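Local coordinates for protein delta-1-pyrroline-5-carboxylate dehydrogenase, mitochondrial (Mus musculus, PDB 4E3X) that catalyses the NAD+-dependent oxidation of L-glutamate gamma-semialdehyde to L-glutamate, the second step of mitochondrial proline degradation, at residues G316-H321 and A350-Y355; C432-K437 and G450-V455; I443-I448 and D471-Y476; E465-V470 and R495-A500. All blocks are in the same frame, centred on the assembly; numbering follows the deposited sequence.

Overall arrangement
Contact 1, in strands 319-323 and 351-357, lies at the middle of the group, its centre about 8 Å from that of contact 3, 10 Å from contact 2 and 13 Å from contact 4. Strand 452-458 of contact 2 pairs with strand 351-357, so contacts 1 and 2 extend one sheet. Contacts 3 and 4 both use helix 463-472: contact 4 packs it against the end of helix 487-496, and contact 3 joins its exit to the loop bearing Glu447 of the NAD+ site. Contact 1 closes first along the chain; contact 3 then alternates its segments with those of contacts 2 and 4. Contacts 1 and 3 lie close to the nucleophile Cys348.

Contact 1: residues G316-H321 and A350-Y355; sequences GGKNFH and ACSRLY
With CG set between its own backbone N and carbonyl carbon (chi1 47°) and the chain extended as far as NE, Arg353 lays its guanidinium beside the backbone of Lys318. NE and NH1 grip the same atom side-on: Lys318 O lies 2.8 Å from Arg353 NE and 3.0 Å from Arg353 NH1. NH1 approaches almost straight down the carbonyl, while NE comes from above the carbonyl plane. Phe320 CB sits over the centre of one guanidinium face, and its ring, turned 72° to that plane, offers its edge to NH1. Arg353 NH2 donates to Tyr355 OH (3.0 Å) and to Val470 O, so bonds from all three nitrogens restrain rotation of the group. These residues belong to the beta-alpha-beta unit of strand 319-323, helix 329-341 and strand 351-357. In its parallel ladder Asn319 O accepts from both Ser352 N and Arg353 N, followed by His321 N to Arg353 O (2.9 Å) and Tyr355 N to His321 O (2.9 Å). On the sheet face carrying His321 and Leu354, Cys351 SG rests over the imidazole, 3.9 Å from the His321 ring centroid; Thr336 and Ser510 hold the ring nitrogens. Asn319 ND2 donates to Ala350 O (3.0 Å) and to Cys348 O.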
loop_
_atom_site.group_PDB
_atom_site.type_symbol
_atom_site.label_atom_id
_atom_site.label_comp_id
_atom_site.label_asym_id
_atom_site.label_seq_id
_atom_site.Cartn_x
_atom_site.Cartn_y
_atom_site.Cartn_z
ATOM N N GLY B 316 -7.555 -16.529 1.271
ATOM C CA GLY B 316 -8.711 -17.413 1.338
ATOM C C GLY B 316 -9.914 -16.862 2.085
ATOM O O GLY B 316 -9.909 -15.717 2.560
ATOM N N GLY B 317 -10.955 -17.681 2.181
ATOM C CA GLY B 317 -12.205 -17.240 2.769
ATOM C C GLY B 317 -13.073 -18.375 3.271
ATOM O O GLY B 317 -12.775 -19.549 3.050
ATOM N N LYS B 318 -14.144 -18.015 3.967
ATOM C CA LYS B 318 -15.209 -18.949 4.315
ATOM C C LYS B 318 -16.476 -18.245 3.877
ATOM O O LYS B 318 -17.128 -17.556 4.659
ATOM C CB LYS B 318 -15.241 -19.250 5.815
ATOM C CG LYS B 318 -16.247 -20.344 6.179
ATOM C CD LYS B 318 -15.745 -21.739 5.803
ATOM C CE LYS B 318 -16.813 -22.796 6.053
ATOM N NZ LYS B 318 -16.346 -24.152 5.664
ATOM N N ASN B 319 -16.800 -18.393 2.602
ATOM C CA ASN B 319 -17.746 -17.493 1.962
ATOM C C ASN B 319 -19.193 -17.926 2.068
ATOM O O ASN B 319 -19.488 -19.121 2.105
ATOM C CB ASN B 319 -17.343 -17.310 0.508
ATOM C CG ASN B 319 -15.859 -17.067 0.370
ATOM O OD1 ASN B 319 -15.341 -16.051 0.842
ATOM N ND2 ASN B 319 -15.152 -18.016 -0.232
ATOM N N PHE B 320 -20.092 -16.947 2.084
ATOM C CA PHE B 320 -21.511 -17.203 2.334
ATOM C C PHE B 320 -22.426 -16.903 1.154
ATOM O O PHE B 320 -22.138 -16.031 0.335
ATOM C CB PHE B 320 -21.996 -16.389 3.546
ATOM C CG PHE B 320 -21.905 -14.894 3.356
ATOM C CD1 PHE B 320 -22.949 -14.182 2.774
ATOM C CD2 PHE B 320 -20.774 -14.198 3.762
ATOM C CE1 PHE B 320 -22.867 -12.800 2.599
ATOM C CE2 PHE B 320 -20.688 -12.822 3.592
ATOM C CZ PHE B 320 -21.733 -12.125 3.007
ATOM N N HIS B 321 -23.530 -17.649 1.088
ATOM C CA HIS B 321 -24.719 -17.227 0.353
ATOM C C HIS B 321 -25.821 -17.055 1.394
ATOM O O HIS B 321 -26.188 -18.019 2.071
ATOM C CB HIS B 321 -25.160 -18.266 -0.694
ATOM C CG HIS B 321 -24.368 -18.240 -1.971
ATOM N ND1 HIS B 321 -24.715 -18.994 -3.073
ATOM C CD2 HIS B 321 -23.238 -17.574 -2.319
ATOM C CE1 HIS B 321 -23.845 -18.784 -4.046
ATOM N NE2 HIS B 321 -22.939 -17.921 -3.616
ATOM N N ALA B 350 -15.302 -19.690 -3.176
ATOM C CA ALA B 350 -16.404 -20.664 -3.185
ATOM C C ALA B 350 -17.345 -20.520 -1.997
ATOM O O ALA B 350 -16.901 -20.309 -0.869
ATOM C CB ALA B 350 -15.852 -22.079 -3.227
ATOM N N CYS B 351 -18.647 -20.634 -2.246
ATOM C CA CYS B 351 -19.619 -20.657 -1.164
ATOM C C CYS B 351 -19.505 -21.953 -0.381
ATOM O O CYS B 351 -19.628 -23.035 -0.951
ATOM C CB CYS B 351 -21.037 -20.544 -1.721
ATOM S SG CYS B 351 -22.334 -20.814 -0.493
ATOM N N SER B 352 -19.301 -21.846 0.928
ATOM C CA SER B 352 -19.266 -23.029 1.776
ATOM C C SER B 352 -20.248 -22.944 2.938
ATOM O O SER B 352 -20.399 -23.904 3.695
ATOM C CB SER B 352 -17.856 -23.283 2.304
ATOM O OG SER B 352 -17.377 -22.162 3.022
ATOM N N ARG B 353 -20.912 -21.801 3.089
ATOM C CA ARG B 353 -22.008 -21.695 4.049
ATOM C C ARG B 353 -23.227 -21.033 3.411
ATOM O O ARG B 353 -23.135 -19.945 2.841
ATOM C CB ARG B 353 -21.571 -20.997 5.340
ATOM C CG ARG B 353 -20.794 -19.742 5.156
ATOM C CD ARG B 353 -20.263 -19.191 6.479
ATOM N NE ARG B 353 -19.493 -18.005 6.164
ATOM C CZ ARG B 353 -19.637 -16.811 6.726
ATOM N NH1 ARG B 353 -18.867 -15.816 6.308
ATOM N NH2 ARG B 353 -20.526 -16.607 7.690
ATOM N N LEU B 354 -24.360 -21.730 3.495
ATOM C CA LEU B 354 -25.619 -21.270 2.928
ATOM C C LEU B 354 -26.606 -21.047 4.067
ATOM O O LEU B 354 -26.824 -21.942 4.880
ATOM C CB LEU B 354 -26.176 -22.328 1.973
ATOM C CG LEU B 354 -27.554 -22.039 1.358
ATOM C CD1 LEU B 354 -27.501 -20.851 0.430
ATOM C CD2 LEU B 354 -28.104 -23.255 0.631
ATOM N N TYR B 355 -27.194 -19.857 4.123
ATOM C CA TYR B 355 -28.164 -19.510 5.155
ATOM C C TYR B 355 -29.532 -19.394 4.494
ATOM O O TYR B 355 -29.713 -18.574 3.601
ATOM C CB TYR B 355 -27.788 -18.171 5.803
ATOM C CG TYR B 355 -26.470 -18.178 6.555
ATOM C CD1 TYR B 355 -26.441 -18.318 7.937
ATOM C CD2 TYR B 355 -25.259 -18.021 5.884
ATOM C CE1 TYR B 355 -25.240 -18.316 8.642
ATOM C CE2 TYR B 355 -24.052 -18.029 6.580
ATOM C CZ TYR B 355 -24.048 -18.170 7.955
ATOM O OH TYR B 355 -22.850 -18.168 8.646
HETATM O O HOH W 1 -15.506 -20.848 1.441
HETATM O O HOH W 2 -18.830 -25.976 4.564
#

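Contact 2: residues C432-K437 and G450-V455; sequences CIIESK and GPVLTV
Glu435 and Val455 lie side by side near the end of a parallel strand pair. From CB, 4.1 Å from Val455 O, the Glu435 side chain runs straight out, with CG opposite the backbone N (chi1 -179°). This brings CG to 3.7 Å from Val455 O, so an aliphatic methylene lies against the carbonyl of the neighbouring strand. At the tip of this extended chain the carboxylate is met by Lys437, which folds back to it: Glu435 OE2 forms a salt bridge with Lys437 NZ at 3.1 Å, accepting a hydrogen bond from it, the ammonium reaching it from above the carboxylate plane. Ser414 and Leu416 of strand 413-417 touch Glu435 from its other neighbour in the sheet. With an alanine here, Lys437 would probably be left without its charged mate and be set free to swing, while the methylene beside Val455 O would be gone.

Ile433 CG2 meets Val455 CG2 at 4.0 Å on the same sheet face as Glu435, where Phe341 of helix 329-341 also packs on Ile433. Ile434 CD1 touches Val452 CG1 at 3.7 Å on the other face, and Ser436 CB rests on Thr454 CG2. Five backbone bonds, from Cys432 N to Pro451 O through to Ser436 N to Val455 O (2.8 Å), link the strands. Pro451 leads into this ladder from the centre of an inverse gamma turn. Such a regular parallel ladder, with a helix packed on one face, belongs to the alpha/beta sheet of the aldehyde dehydrogenase catalytic domain.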
loop_
_atom_site.group_PDB
_atom_site.type_symbol
_atom_site.label_atom_id
_atom_site.label_comp_id
_atom_site.label_asym_id
_atom_site.label_seq_id
_atom_site.Cartn_x
_atom_site.Cartn_y
_atom_site.Cartn_z
ATOM N N CYS B 432 -20.884 -32.702 -1.526
ATOM C CA CYS B 432 -21.514 -33.022 -0.258
ATOM C C CYS B 432 -22.287 -31.828 0.277
ATOM O O CYS B 432 -21.764 -30.720 0.338
ATOM C CB CYS B 432 -20.460 -33.469 0.759
ATOM S SG CYS B 432 -21.131 -34.050 2.336
ATOM N N ILE B 433 -23.537 -32.066 0.663
ATOM C CA ILE B 433 -24.368 -31.049 1.291
ATOM C C ILE B 433 -24.673 -31.499 2.708
ATOM O O ILE B 433 -25.171 -32.606 2.917
ATOM C CB ILE B 433 -25.684 -30.825 0.527
ATOM C CG1 ILE B 433 -25.397 -30.486 -0.939
ATOM C CG2 ILE B 433 -26.504 -29.733 1.193
ATOM C CD1 ILE B 433 -26.642 -30.400 -1.812
ATOM N N ILE B 434 -24.367 -30.631 3.666
ATOM C CA ILE B 434 -24.496 -30.931 5.086
ATOM C C ILE B 434 -25.388 -29.878 5.715
ATOM O O ILE B 434 -25.282 -28.698 5.365
ATOM C CB ILE B 434 -23.103 -30.880 5.761
ATOM C CG1 ILE B 434 -22.213 -32.004 5.224
ATOM C CG2 ILE B 434 -23.214 -30.906 7.292
ATOM C CD1 ILE B 434 -20.738 -31.786 5.474
ATOM N N GLU B 435 -26.279 -30.288 6.616
ATOM C CA GLU B 435 -27.025 -29.319 7.404
ATOM C C GLU B 435 -26.443 -29.209 8.804
ATOM O O GLU B 435 -26.194 -30.223 9.467
ATOM C CB GLU B 435 -28.518 -29.668 7.494
ATOM C CG GLU B 435 -29.282 -28.630 8.313
ATOM C CD GLU B 435 -30.775 -28.867 8.377
ATOM O OE1 GLU B 435 -31.259 -29.901 7.858
ATOM O OE2 GLU B 435 -31.468 -28.007 8.962
ATOM N N SER B 436 -26.219 -27.978 9.252
ATOM C CA SER B 436 -25.821 -27.743 10.634
ATOM C C SER B 436 -26.953 -27.119 11.436
ATOM O O SER B 436 -27.601 -26.175 10.983
ATOM C CB SER B 436 -24.605 -26.824 10.706
ATOM O OG SER B 436 -24.231 -26.647 12.063
ATOM N N LYS B 437 -27.186 -27.652 12.633
ATOM C CA LYS B 437 -28.134 -27.048 13.558
ATOM C C LYS B 437 -27.455 -25.978 14.404
ATOM O O LYS B 437 -28.115 -25.269 15.160
ATOM C CB LYS B 437 -28.749 -28.114 14.468
ATOM C CG LYS B 437 -29.501 -29.208 13.724
ATOM C CD LYS B 437 -30.691 -28.655 12.955
ATOM C CE LYS B 437 -31.479 -29.777 12.290
ATOM N NZ LYS B 437 -32.685 -29.282 11.564
ATOM N N GLY B 450 -12.851 -27.804 -0.629
ATOM C CA GLY B 450 -13.377 -29.024 -1.211
ATOM C C GLY B 450 -14.857 -28.841 -1.476
ATOM O O GLY B 450 -15.414 -27.801 -1.143
ATOM N N PRO B 451 -15.504 -29.853 -2.074
ATOM C CA PRO B 451 -16.902 -29.707 -2.494
ATOM C C PRO B 451 -17.853 -30.002 -1.343
ATOM O O PRO B 451 -18.600 -30.974 -1.367
ATOM C CB PRO B 451 -17.032 -30.749 -3.608
ATOM C CG PRO B 451 -16.063 -31.814 -3.227
ATOM C CD PRO B 451 -14.906 -31.108 -2.557
ATOM N N VAL B 452 -17.803 -29.149 -0.327
ATOM C CA VAL B 452 -18.503 -29.385 0.928
ATOM C C VAL B 452 -19.277 -28.141 1.341
ATOM O O VAL B 452 -18.699 -27.142 1.782
ATOM C CB VAL B 452 -17.521 -29.798 2.044
ATOM C CG1 VAL B 452 -18.278 -30.113 3.332
ATOM C CG2 VAL B 452 -16.708 -31.012 1.609
ATOM N N LEU B 453 -20.592 -28.210 1.179
ATOM C CA LEU B 453 -21.474 -27.094 1.470
ATOM C C LEU B 453 -22.226 -27.355 2.761
ATOM O O LEU B 453 -22.833 -28.419 2.928
ATOM C CB LEU B 453 -22.475 -26.923 0.329
ATOM C CG LEU B 453 -23.559 -25.859 0.517
ATOM C CD1 LEU B 453 -22.945 -24.466 0.606
ATOM C CD2 LEU B 453 -24.565 -25.941 -0.611
ATOM N N THR B 454 -22.177 -26.398 3.681
ATOM C CA THR B 454 -22.940 -26.499 4.924
ATOM C C THR B 454 -24.086 -25.496 4.930
ATOM O O THR B 454 -23.893 -24.326 4.595
ATOM C CB THR B 454 -22.061 -26.279 6.167
ATOM O OG1 THR B 454 -20.958 -27.194 6.137
ATOM C CG2 THR B 454 -22.870 -26.512 7.435
ATOM N N VAL B 455 -25.273 -25.971 5.311
ATOM C CA VAL B 455 -26.479 -25.161 5.308
ATOM C C VAL B 455 -26.966 -24.924 6.731
ATOM O O VAL B 455 -27.030 -25.856 7.533
ATOM C CB VAL B 455 -27.617 -25.874 4.538
ATOM C CG1 VAL B 455 -28.843 -24.975 4.416
ATOM C CG2 VAL B 455 -27.131 -26.338 3.166
#

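Contact 3: residues I443-I448 and D471-Y476; sequences IMKEEI and DSTTSY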
loop_
_atom_site.group_PDB
_atom_site.type_symbol
_atom_site.label_atom_id
_atom_site.label_comp_id
_atom_site.label_asym_id
_atom_site.label_seq_id
_atom_site.Cartn_x
_atom_site.Cartn_y
_atom_site.Cartn_z
ATOM N N ILE B 443 -17.325 -26.473 11.251
ATOM C CA ILE B 443 -17.422 -26.601 9.799
ATOM C C ILE B 443 -17.970 -25.326 9.140
ATOM O O ILE B 443 -17.814 -25.127 7.931
ATOM C CB ILE B 443 -18.254 -27.843 9.379
ATOM C CG1 ILE B 443 -17.876 -28.287 7.962
ATOM C CG2 ILE B 443 -19.754 -27.564 9.502
ATOM C CD1 ILE B 443 -18.536 -29.582 7.543
ATOM N N MET B 444 -18.588 -24.461 9.941
ATOM C CA MET B 444 -19.066 -23.166 9.459
ATOM C C MET B 444 -17.960 -22.109 9.468
ATOM O O MET B 444 -18.152 -21.002 8.958
ATOM C CB MET B 444 -20.246 -22.677 10.312
ATOM C CG MET B 444 -21.512 -23.526 10.207
ATOM S SD MET B 444 -22.441 -23.255 8.684
ATOM C CE MET B 444 -23.041 -21.581 8.918
ATOM N N LYS B 445 -16.810 -22.453 10.048
ATOM C CA LYS B 445 -15.738 -21.480 10.281
ATOM C C LYS B 445 -14.471 -21.744 9.470
ATOM O O LYS B 445 -13.796 -20.812 9.044
ATOM C CB LYS B 445 -15.362 -21.454 11.764
ATOM C CG LYS B 445 -16.425 -20.885 12.692
ATOM C CD LYS B 445 -16.013 -21.069 14.148
ATOM C CE LYS B 445 -17.028 -20.475 15.110
ATOM N NZ LYS B 445 -16.901 -18.995 15.204
ATOM N N GLU B 446 -14.140 -23.014 9.269
ATOM C CA GLU B 446 -12.843 -23.369 8.700
ATOM C C GLU B 446 -12.900 -23.640 7.199
ATOM O O GLU B 446 -13.804 -24.323 6.711
ATOM C CB GLU B 446 -12.240 -24.557 9.455
ATOM C CG GLU B 446 -12.113 -24.293 10.949
ATOM C CD GLU B 446 -11.523 -25.459 11.709
ATOM O OE1 GLU B 446 -10.520 -26.035 11.234
ATOM O OE2 GLU B 446 -12.064 -25.798 12.783
ATOM N N GLU B 447 -11.923 -23.100 6.473
ATOM C CA GLU B 447 -11.870 -23.252 5.023
ATOM C C GLU B 447 -11.437 -24.667 4.639
ATOM O O GLU B 447 -10.329 -25.100 4.954
ATOM C CB GLU B 447 -10.938 -22.209 4.396
ATOM C CG GLU B 447 -10.961 -22.209 2.867
ATOM C CD GLU B 447 -10.019 -21.182 2.250
ATOM O OE1 GLU B 447 -8.862 -21.085 2.710
ATOM O OE2 GLU B 447 -10.451 -20.471 1.310
ATOM N N ILE B 448 -12.322 -25.383 3.955
ATOM C CA ILE B 448 -12.077 -26.769 3.581
ATOM C C ILE B 448 -11.404 -26.905 2.211
ATOM O O ILE B 448 -10.565 -27.786 2.013
ATOM C CB ILE B 448 -13.387 -27.576 3.619
ATOM C CG1 ILE B 448 -13.956 -27.585 5.040
ATOM C CG2 ILE B 448 -13.165 -29.000 3.124
ATOM C CD1 ILE B 448 -15.330 -28.191 5.140
ATOM N N ASP B 471 -21.864 -12.201 9.587
ATOM C CA ASP B 471 -20.748 -11.285 9.703
ATOM C C ASP B 471 -19.701 -11.682 10.755
ATOM O O ASP B 471 -18.513 -11.445 10.552
ATOM C CB ASP B 471 -21.298 -9.886 9.997
ATOM C CG ASP B 471 -20.210 -8.874 10.234
ATOM O OD1 ASP B 471 -19.456 -8.563 9.291
ATOM O OD2 ASP B 471 -20.114 -8.380 11.370
ATOM N N SER B 472 -20.135 -12.280 11.867
ATOM C CA SER B 472 -19.244 -12.496 13.009
ATOM C C SER B 472 -18.719 -13.920 13.172
ATOM O O SER B 472 -17.781 -14.146 13.935
ATOM C CB SER B 472 -19.952 -12.093 14.301
ATOM O OG SER B 472 -20.965 -13.033 14.608
ATOM N N THR B 473 -19.316 -14.880 12.473
ATOM C CA THR B 473 -19.002 -16.287 12.725
ATOM C C THR B 473 -17.575 -16.677 12.343
ATOM O O THR B 473 -16.914 -17.431 13.066
ATOM C CB THR B 473 -20.021 -17.222 12.042
ATOM O OG1 THR B 473 -21.296 -17.046 12.671
ATOM C CG2 THR B 473 -19.599 -18.683 12.168
ATOM N N THR B 474 -17.084 -16.150 11.226
ATOM C CA THR B 474 -15.778 -16.554 10.725
ATOM C C THR B 474 -14.746 -15.448 10.879
ATOM O O THR B 474 -15.071 -14.322 11.251
ATOM C CB THR B 474 -15.826 -16.971 9.235
ATOM O OG1 THR B 474 -15.720 -15.806 8.402
ATOM C CG2 THR B 474 -17.100 -17.755 8.931
ATOM N N SER B 475 -13.500 -15.778 10.564
ATOM C CA SER B 475 -12.422 -14.802 10.633
ATOM C C SER B 475 -12.179 -14.132 9.285
ATOM O O SER B 475 -11.304 -13.280 9.165
ATOM C CB SER B 475 -11.137 -15.485 11.084
ATOM O OG SER B 475 -10.672 -16.368 10.079
ATOM N N TYR B 476 -12.969 -14.508 8.282
ATOM C CA TYR B 476 -12.702 -14.118 6.896
ATOM C C TYR B 476 -13.588 -13.000 6.353
ATOM O O TYR B 476 -14.630 -12.677 6.927
ATOM C CB TYR B 476 -12.821 -15.348 5.998
ATOM C CG TYR B 476 -11.803 -16.435 6.278
ATOM C CD1 TYR B 476 -10.487 -16.313 5.832
ATOM C CD2 TYR B 476 -12.163 -17.602 6.950
ATOM C CE1 TYR B 476 -9.558 -17.306 6.053
ATOM C CE2 TYR B 476 -11.234 -18.616 7.174
ATOM C CZ TYR B 476 -9.935 -18.455 6.718
ATOM O OH TYR B 476 -8.992 -19.435 6.925
HETATM O O HOH W 3 -12.973 -18.578 10.441
HETATM O O HOH W 4 -9.806 -21.846 7.888
HETATM O O HOH W 5 -7.624 -19.706 4.533
#
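The turn leaving helix 463-472 meets the loop that carries Glu447, a residue of the NAD+ site, through Lys445, Thr473, Thr474 and Tyr476. Lys445 reaches across Thr473 at about a right angle, its CG 3.9 Å from Thr473 CG2. A bend at the end of the chain (chi4 -78°) then turns NZ onto Thr473 O at 2.6 Å, a hydrogen bond lying in the carbonyl plane. An alanine here would probably leave Thr473 O without this donor and uncover the methyl of Thr473. Thr474 CG2 presses on Met444 O at 3.4 Å, and that buried oxygen has no polar partner in the model. Thr474 OG1 accepts from Tyr476 N at 3.0 Å, closing an ST turn. The Tyr476 ring comes edge-on to Lys445 O, with CE2 3.9 Å from that oxygen. Three waters add further links: one molecule joins Lys445 O to Ser475 N, another Glu447 N to Tyr476 OH, and a third takes a hydrogen bond from Tyr476 OH and gives one to Glu447 OE1 (2.6 Å). Glu447 OE2 accepts from Gly317 N, so both carboxylate oxygens are engaged in this part of the NAD+ site of an aldehyde dehydrogenase.

Contact 4: residues E465-V470 and R495-A500; sequences ETLKLV and RMLRNA. Unlike the reference sequence in segment 465-470: Lys468 (reference Gln).
Leu497, just past the end of helix 487-496, pushes its isobutyl group into the hollow between Leu467 and Val470, one turn apart on helix 463-472. Its two methyls divide the work: CD1 meets Leu467 CD2 at 3.8 Å, while CD2 lies 3.9 Å from Val470 CG1 and also nears Leu467 O. Leu497 crosses both of these side chains at roughly right angles, so branch packs against branch.

Met496 supplies the second bump. Its chain runs out and then folds at the thioether (chi3 69°), which brings CE back onto Leu467 CB at 3.6 Å, with SD 3.6 Å from Leu467 CD1. Lys468 also borders the methyl, its CG 3.7 Å and NZ 3.6 Å from Met496 CE; Lys468 differs from the reference glutamine. Because Met496 was modelled in two conformers, these methionine distances describe one of them. No hydrogen bond crosses the interface, which is held by apolar fit.

Beneath it, Phe320 and Phe322 of strand 319-323 touch Val470, and Phe320 also touches Leu497, so helix 463-472 and the turn after helix 487-496 both pack on strand 319-323; nearby, Arg498 forms a salt bridge with Asp117 of the second subunit.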
loop_
_atom_site.group_PDB
_atom_site.type_symbol
_atom_site.label_atom_id
_atom_site.label_comp_id
_atom_site.label_asym_id
_atom_site.label_seq_id
_atom_site.Cartn_x
_atom_site.Cartn_y
_atom_site.Cartn_z
ATOM N N GLU B 465 -30.760 -10.938 13.281
ATOM C CA GLU B 465 -29.783 -11.609 14.127
ATOM C C GLU B 465 -28.894 -12.542 13.308
ATOM O O GLU B 465 -27.690 -12.668 13.563
ATOM C CB GLU B 465 -30.497 -12.404 15.223
ATOM C CG GLU B 465 -31.228 -11.559 16.271
ATOM C CD GLU B 465 -32.626 -11.102 15.842
ATOM O OE1 GLU B 465 -33.316 -10.455 16.661
ATOM O OE2 GLU B 465 -33.052 -11.389 14.705
ATOM N N THR B 466 -29.496 -13.204 12.323
ATOM C CA THR B 466 -28.757 -14.128 11.476
ATOM C C THR B 466 -27.749 -13.396 10.584
ATOM O O THR B 466 -26.626 -13.871 10.399
ATOM C CB THR B 466 -29.703 -15.015 10.652
ATOM O OG1 THR B 466 -30.612 -15.676 11.543
ATOM C CG2 THR B 466 -28.920 -16.064 9.880
ATOM N N LEU B 467 -28.135 -12.243 10.043
ATOM C CA LEU B 467 -27.174 -11.407 9.325
ATOM C C LEU B 467 -25.969 -11.065 10.201
ATOM O O LEU B 467 -24.840 -11.070 9.725
ATOM C CB LEU B 467 -27.839 -10.131 8.802
ATOM C CG LEU B 467 -28.723 -10.286 7.558
ATOM C CD1 LEU B 467 -29.588 -9.054 7.323
ATOM C CD2 LEU B 467 -27.889 -10.603 6.318
ATOM N N LYS B 468 -26.200 -10.774 11.479
ATOM C CA LYS B 468 -25.072 -10.529 12.379
ATOM C C LYS B 468 -24.171 -11.762 12.509
ATOM O O LYS B 468 -22.942 -11.649 12.508
ATOM C CB LYS B 468 -25.548 -10.038 13.747
ATOM C CG LYS B 468 -26.173 -8.661 13.695
ATOM C CD LYS B 468 -26.563 -8.184 15.087
ATOM C CE LYS B 468 -26.963 -6.714 15.082
ATOM N NZ LYS B 468 -28.148 -6.459 14.222
ATOM N N LEU B 469 -24.782 -12.939 12.588
ATOM C CA LEU B 469 -24.010 -14.176 12.619
ATOM C C LEU B 469 -23.208 -14.401 11.342
ATOM O O LEU B 469 -22.074 -14.873 11.399
ATOM C CB LEU B 469 -24.914 -15.379 12.898
ATOM C CG LEU B 469 -25.505 -15.415 14.310
ATOM C CD1 LEU B 469 -26.375 -16.649 14.500
ATOM C CD2 LEU B 469 -24.392 -15.365 15.345
ATOM N N VAL B 470 -23.788 -14.070 10.189
ATOM C CA VAL B 470 -23.053 -14.204 8.931
ATOM C C VAL B 470 -21.754 -13.400 9.030
ATOM O O VAL B 470 -20.682 -13.861 8.648
ATOM C CB VAL B 470 -23.878 -13.720 7.715
ATOM C CG1 VAL B 470 -23.014 -13.723 6.452
ATOM C CG2 VAL B 470 -25.119 -14.583 7.527
ATOM N N ARG B 495 -25.610 -2.902 4.110
ATOM C CA ARG B 495 -24.989 -2.173 5.210
ATOM C C ARG B 495 -24.425 -3.121 6.275
ATOM O O ARG B 495 -23.299 -2.941 6.739
ATOM C CB ARG B 495 -25.976 -1.190 5.853
ATOM C CG ARG B 495 -26.337 0.010 4.987
ATOM C CD ARG B 495 -27.196 1.014 5.762
ATOM N NE ARG B 495 -28.476 0.448 6.191
ATOM C CZ ARG B 495 -29.605 0.534 5.490
ATOM N NH1 ARG B 495 -29.617 1.166 4.325
ATOM N NH2 ARG B 495 -30.723 -0.012 5.955
ATOM N N MET B 496 -25.201 -4.133 6.659
ATOM C CA MET B 496 -24.788 -5.043 7.730
ATOM C C MET B 496 -23.580 -5.898 7.364
ATOM O O MET B 496 -22.791 -6.268 8.230
ATOM C CB MET B 496 -25.950 -5.948 8.150
ATOM C CG MET B 496 -27.110 -5.202 8.796
ATOM S SD MET B 496 -28.442 -6.283 9.363
ATOM C CE MET B 496 -27.644 -7.132 10.721
ATOM N N LEU B 497 -23.442 -6.210 6.080
ATOM C CA LEU B 497 -22.391 -7.110 5.619
ATOM C C LEU B 497 -21.223 -6.383 4.961
ATOM O O LEU B 497 -20.368 -7.013 4.327
ATOM C CB LEU B 497 -22.992 -8.152 4.668
ATOM C CG LEU B 497 -24.068 -9.037 5.302
ATOM C CD1 LEU B 497 -24.755 -9.892 4.251
ATOM C CD2 LEU B 497 -23.461 -9.899 6.414
ATOM N N ARG B 498 -21.179 -5.064 5.144
ATOM C CA ARG B 498 -20.177 -4.197 4.525
ATOM C C ARG B 498 -18.746 -4.721 4.631
ATOM O O ARG B 498 -17.973 -4.617 3.671
ATOM C CB ARG B 498 -20.262 -2.810 5.156
ATOM C CG ARG B 498 -19.327 -1.764 4.574
ATOM C CD ARG B 498 -19.698 -0.413 5.185
ATOM N NE ARG B 498 -18.882 0.710 4.732
ATOM C CZ ARG B 498 -19.192 1.487 3.698
ATOM N NH1 ARG B 498 -18.402 2.496 3.364
ATOM N NH2 ARG B 498 -20.282 1.242 2.981
ATOM N N ASN B 499 -18.383 -5.251 5.798
ATOM C CA ASN B 499 -17.038 -5.790 6.001
ATOM C C ASN B 499 -16.952 -7.311 6.052
ATOM O O ASN B 499 -15.896 -7.878 6.354
ATOM C CB ASN B 499 -16.354 -5.138 7.200
ATOM C CG ASN B 499 -15.674 -3.849 6.820
ATOM O OD1 ASN B 499 -16.078 -2.773 7.243
ATOM N ND2 ASN B 499 -14.653 -3.950 5.980
ATOM N N ALA B 500 -18.061 -7.975 5.735
ATOM C CA ALA B 500 -18.075 -9.432 5.670
ATOM C C ALA B 500 -17.590 -9.974 4.327
ATOM O O ALA B 500 -17.264 -11.159 4.223
ATOM C CB ALA B 500 -19.467 -9.966 5.986
#